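Local coordinates for colicin B (Escherichia coli, PDB 1RH1), which forms channels in the cytoplasmic membrane of Escherichia coli and close relatives, depolarizing it and dissipating the energy of the cell, at residues S118-V123 against G186-T191; P159-N164 against V192-A197. All blocks are in the same frame, centred on the assembly; numbering follows the deposited sequence.

Contact 1 of 2, residues S118-V123 against G186-T191; sequences SRPAAV and GGIPMT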
loop_
_atom_site.group_PDB
_atom_site.type_symbol
_atom_site.label_atom_id
_atom_site.label_comp_id
_atom_site.label_asym_id
_atom_site.label_seq_id
_atom_site.Cartn_x
_atom_site.Cartn_y
_atom_site.Cartn_z
ATOM N N SER A 118 -4.492 -3.449 5.406
ATOM C CA SER A 118 -4.301 -2.123 4.833
ATOM C C SER A 118 -4.608 -2.110 3.348
ATOM O O SER A 118 -4.146 -1.243 2.596
ATOM C CB SER A 118 -2.873 -1.616 5.048
ATOM O OG SER A 118 -1.994 -2.096 4.041
ATOM N N ARG A 119 -5.393 -3.112 2.957
ATOM C CA ARG A 119 -5.763 -3.292 1.587
ATOM C C ARG A 119 -7.199 -3.734 1.548
ATOM O O ARG A 119 -7.596 -4.586 2.352
ATOM C CB ARG A 119 -4.896 -4.343 0.950
ATOM C CG ARG A 119 -3.679 -3.697 0.322
ATOM C CD ARG A 119 -2.931 -4.626 -0.629
ATOM N NE ARG A 119 -3.861 -5.182 -1.591
ATOM C CZ ARG A 119 -4.137 -4.626 -2.764
ATOM N NH1 ARG A 119 -3.572 -3.497 -3.196
ATOM N NH2 ARG A 119 -5.083 -5.217 -3.466
ATOM N N PRO A 120 -7.997 -3.204 0.603
ATOM C CA PRO A 120 -9.429 -3.381 0.566
ATOM C C PRO A 120 -9.805 -4.851 0.412
ATOM O O PRO A 120 -8.930 -5.692 0.205
ATOM C CB PRO A 120 -9.828 -2.493 -0.566
ATOM C CG PRO A 120 -8.739 -2.704 -1.545
ATOM C CD PRO A 120 -7.546 -2.617 -0.644
ATOM N N ALA A 121 -11.070 -5.202 0.607
ATOM C CA ALA A 121 -11.518 -6.571 0.466
ATOM C C ALA A 121 -12.536 -6.585 -0.663
ATOM O O ALA A 121 -13.230 -5.588 -0.891
ATOM C CB ALA A 121 -12.173 -7.037 1.737
ATOM N N ALA A 122 -12.668 -7.699 -1.383
ATOM C CA ALA A 122 -13.538 -7.708 -2.532
ATOM C C ALA A 122 -14.374 -8.945 -2.643
ATOM O O ALA A 122 -13.943 -10.015 -2.239
ATOM C CB ALA A 122 -12.717 -7.598 -3.794
ATOM N N VAL A 123 -15.584 -8.779 -3.169
ATOM C CA VAL A 123 -16.440 -9.888 -3.514
ATOM C C VAL A 123 -17.080 -9.646 -4.895
ATOM O O VAL A 123 -17.733 -8.635 -5.118
ATOM C CB VAL A 123 -17.529 -10.062 -2.426
ATOM C CG1 VAL A 123 -18.367 -11.285 -2.793
ATOM C CG2 VAL A 123 -16.946 -10.344 -1.035
ATOM N N GLY A 186 -14.229 -2.846 -0.412
ATOM C CA GLY A 186 -14.479 -2.126 0.818
ATOM C C GLY A 186 -13.494 -2.541 1.886
ATOM O O GLY A 186 -12.561 -3.282 1.604
ATOM N N GLY A 187 -13.667 -2.038 3.105
ATOM C CA GLY A 187 -12.835 -2.505 4.198
ATOM C C GLY A 187 -11.780 -1.549 4.711
ATOM O O GLY A 187 -11.513 -1.566 5.907
ATOM N N ILE A 188 -11.091 -0.803 3.842
ATOM C CA ILE A 188 -10.161 0.234 4.276
ATOM C C ILE A 188 -10.774 1.598 3.941
ATOM O O ILE A 188 -11.798 1.722 3.256
ATOM C CB ILE A 188 -8.752 0.126 3.586
ATOM C CG1 ILE A 188 -8.780 0.291 2.074
ATOM C CG2 ILE A 188 -8.189 -1.227 3.968
ATOM C CD1 ILE A 188 -7.403 0.137 1.407
ATOM N N PRO A 189 -10.223 2.677 4.473
ATOM C CA PRO A 189 -10.577 4.025 4.087
ATOM C C PRO A 189 -10.380 4.371 2.612
ATOM O O PRO A 189 -9.290 4.702 2.144
ATOM C CB PRO A 189 -9.749 4.827 5.070
ATOM C CG PRO A 189 -9.934 4.061 6.334
ATOM C CD PRO A 189 -9.562 2.712 5.772
ATOM N N MET A 190 -11.443 4.286 1.838
ATOM C CA MET A 190 -11.324 4.622 0.434
ATOM C C MET A 190 -11.927 5.987 0.203
ATOM O O MET A 190 -12.643 6.527 1.052
ATOM C CB MET A 190 -12.044 3.563 -0.412
ATOM C CG MET A 190 -11.434 2.180 -0.244
ATOM S SD MET A 190 -12.252 0.877 -1.160
ATOM C CE MET A 190 -13.758 0.982 -0.270
ATOM N N THR A 191 -11.629 6.521 -0.986
ATOM C CA THR A 191 -12.112 7.824 -1.418
ATOM C C THR A 191 -12.548 7.825 -2.884
ATOM O O THR A 191 -12.061 6.990 -3.635
ATOM C CB THR A 191 -10.948 8.767 -1.085
ATOM O OG1 THR A 191 -11.636 9.793 -0.409
ATOM C CG2 THR A 191 -10.125 9.339 -2.208
#
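Ala121 and Gly186 form an antiparallel hydrogen-bonded pair at the ends of their strands. Ala121 N donates to Gly186 O over 2.6 Å with an N-H...O angle of 165°. The return bond, from Gly186 N to Ala121 O, is 3.0 Å long and more bent, at 138°. The tight part lies beside this pair. Ile188 CD1 stands over one face of the Pro120 ring, displaced to its N and CD side, 3.4 Å from Pro120 CD. CG1 of Ile188 sits between its backbone N and carbonyl carbon (chi1 62°), which carries the branch in over Pro120. Ile188 CG2, the other branch, lies 3.5 Å from Arg119 N. Met190 adds a lighter touch, SD to Pro120 CB at 4.2 Å. Toward Ser118 and Gly187, both exposed, the contact loosens, and the Ser118 side chain turns away. At Gly187 and Ile188 the chain turns a corner and passes from one sheet to another. The Arg119 side chain leaves the contact; its NE forms a salt bridge with Glu256 and its NH2 a hydrogen bond with Gly258 O. Asp17 of the TonB box touches Pro120 and Met190. Helix 99-110 packs on Ala121, and strand 179-186 meets Met190 through Ile185.

Contact 2 of 2, residues P159-N164 against V192-A197; sequences PAAGNN and VPVVDA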
loop_
_atom_site.group_PDB
_atom_site.type_symbol
_atom_site.label_atom_id
_atom_site.label_comp_id
_atom_site.label_asym_id
_atom_site.label_seq_id
_atom_site.Cartn_x
_atom_site.Cartn_y
_atom_site.Cartn_z
ATOM N N PRO A 159 -18.307 17.307 -0.990
ATOM C CA PRO A 159 -17.390 18.369 -1.378
ATOM C C PRO A 159 -17.797 19.074 -2.685
ATOM O O PRO A 159 -18.673 18.633 -3.436
ATOM C CB PRO A 159 -16.068 17.671 -1.486
ATOM C CG PRO A 159 -16.268 16.268 -0.975
ATOM C CD PRO A 159 -17.726 16.005 -1.257
ATOM N N ALA A 160 -17.165 20.218 -2.956
ATOM C CA ALA A 160 -17.302 20.914 -4.237
ATOM C C ALA A 160 -16.610 20.068 -5.285
ATOM O O ALA A 160 -15.530 19.544 -4.989
ATOM C CB ALA A 160 -16.592 22.265 -4.257
ATOM N N ALA A 161 -17.179 19.967 -6.501
ATOM C CA ALA A 161 -16.575 19.135 -7.539
ATOM C C ALA A 161 -15.085 19.348 -7.732
ATOM O O ALA A 161 -14.524 20.396 -7.436
ATOM C CB ALA A 161 -17.239 19.372 -8.860
ATOM N N GLY A 162 -14.408 18.287 -8.129
ATOM C CA GLY A 162 -12.965 18.342 -8.230
ATOM C C GLY A 162 -12.317 18.096 -6.880
ATOM O O GLY A 162 -11.263 18.647 -6.585
ATOM N N ASN A 163 -12.969 17.306 -6.030
ATOM C CA ASN A 163 -12.425 16.870 -4.764
ATOM C C ASN A 163 -12.950 15.479 -4.491
ATOM O O ASN A 163 -14.011 15.071 -4.976
ATOM C CB ASN A 163 -12.850 17.760 -3.614
ATOM C CG ASN A 163 -12.173 19.118 -3.612
ATOM O OD1 ASN A 163 -11.112 19.323 -3.019
ATOM N ND2 ASN A 163 -12.791 20.073 -4.312
ATOM N N ASN A 164 -12.161 14.743 -3.711
ATOM C CA ASN A 164 -12.518 13.385 -3.365
ATOM C C ASN A 164 -13.369 13.324 -2.117
ATOM O O ASN A 164 -13.092 13.997 -1.123
ATOM C CB ASN A 164 -11.268 12.560 -3.154
ATOM C CG ASN A 164 -10.381 12.377 -4.386
ATOM O OD1 ASN A 164 -9.190 12.111 -4.254
ATOM N ND2 ASN A 164 -10.844 12.498 -5.624
ATOM N N VAL A 192 -13.463 8.678 -3.356
ATOM C CA VAL A 192 -13.908 8.741 -4.759
ATOM C C VAL A 192 -14.041 10.180 -5.266
ATOM O O VAL A 192 -14.637 10.998 -4.573
ATOM C CB VAL A 192 -15.272 7.993 -4.887
ATOM C CG1 VAL A 192 -16.098 8.383 -6.112
ATOM C CG2 VAL A 192 -14.954 6.526 -5.087
ATOM N N PRO A 193 -13.570 10.596 -6.443
ATOM C CA PRO A 193 -13.763 11.948 -6.988
ATOM C C PRO A 193 -15.166 12.470 -7.225
ATOM O O PRO A 193 -15.968 11.776 -7.855
ATOM C CB PRO A 193 -12.974 11.964 -8.265
ATOM C CG PRO A 193 -12.905 10.507 -8.628
ATOM C CD PRO A 193 -12.672 9.834 -7.284
ATOM N N VAL A 194 -15.479 13.667 -6.700
ATOM C CA VAL A 194 -16.750 14.313 -7.015
ATOM C C VAL A 194 -16.604 15.069 -8.352
ATOM O O VAL A 194 -15.632 15.812 -8.563
ATOM C CB VAL A 194 -17.123 15.265 -5.867
ATOM C CG1 VAL A 194 -18.395 16.056 -6.131
ATOM C CG2 VAL A 194 -17.364 14.406 -4.651
ATOM N N VAL A 195 -17.504 14.804 -9.321
ATOM C CA VAL A 195 -17.510 15.503 -10.603
ATOM C C VAL A 195 -18.851 16.176 -10.754
ATOM O O VAL A 195 -19.833 15.833 -10.080
ATOM C CB VAL A 195 -17.330 14.598 -11.877
ATOM C CG1 VAL A 195 -16.011 13.858 -11.798
ATOM C CG2 VAL A 195 -18.485 13.623 -12.023
ATOM N N ASP A 196 -18.861 17.085 -11.738
ATOM C CA ASP A 196 -20.012 17.943 -11.976
ATOM C C ASP A 196 -20.843 17.783 -13.235
ATOM O O ASP A 196 -20.349 17.948 -14.350
ATOM C CB ASP A 196 -19.568 19.391 -11.921
ATOM C CG ASP A 196 -20.534 20.181 -11.067
ATOM O OD1 ASP A 196 -20.217 20.384 -9.891
ATOM O OD2 ASP A 196 -21.597 20.569 -11.573
ATOM N N ALA A 197 -22.129 17.484 -13.016
ATOM C CA ALA A 197 -23.108 17.429 -14.079
ATOM C C ALA A 197 -23.551 18.860 -14.355
ATOM O O ALA A 197 -23.870 19.665 -13.480
ATOM C CB ALA A 197 -24.303 16.605 -13.652
#
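Val192 meets Asn164 through its backbone: Val192 O receives a CA-H...O contact from Asn164 CA, 3.4 Å away. Pro193 follows as the antiparallel non-hydrogen-bonded partner of Asn164. Here strand 163-167 begins, pairing with strand 189-201 in the mixed sheet. Asn164 CG is anti to the carbonyl carbon (chi1 -64°), which brings ND2 over a face of the Pro193 ring. Asn164 ND2 lies 3.3 Å from Pro193 CA. Val194 is the centre of the contact. Val194 N donates to Asn163 O at 2.7 Å. Val194 O accepts from Gly162 N at 2.8 Å, with a nearly straight N-H...O angle of 171°. Val194 CG2 packs on Pro159 CD at 3.8 Å. Val194 CG1 reaches 3.7 Å from Pro159 O and also faces Ala161 CA. Val195 turns its side chain away, onto Val268 and Val270; strand 266-271 lies along the other side, bonded through the backbones of Ile269 and Arg271. Asp196 then reaches back, and Asp196 OD1 approaches Ala161 CB at 3.3 Å. The turn is also tied within itself, as Asn163 ND2 donates to Ala160 O at 2.9 Å. The chemistry is therefore mixed. Two backbone bonds, both to Val194, hold the loop to the strand, and the buried valine gives it an apolar floor. The Asn164 amide meets Pro193 by packing alone, and across the contact Asp196 OD1 meets only the Ala161 methyl.

How the contacts relate
Contacts 1 and 2 follow one another along strand 189-201, and their centres are about 20 Å apart. They meet directly where Thr191 CG2 packs on Asn164 CB at 3.5 Å. The segments alternate along the chain, in the order 118-123, 159-164, 186-191 and 192-197. Contact 1 joins strand 121-128 of the antiparallel sheet to the corner at 187-188. Contact 2 lies beyond that corner, where strand 163-167 runs antiparallel to strand 189-201. Contact 1 thus marks the passage from one sheet to the other; contact 2 lies wholly in the second, mixed sheet. Contact 1 is buried and lies beside the TonB box, whereas contact 2 is partly open.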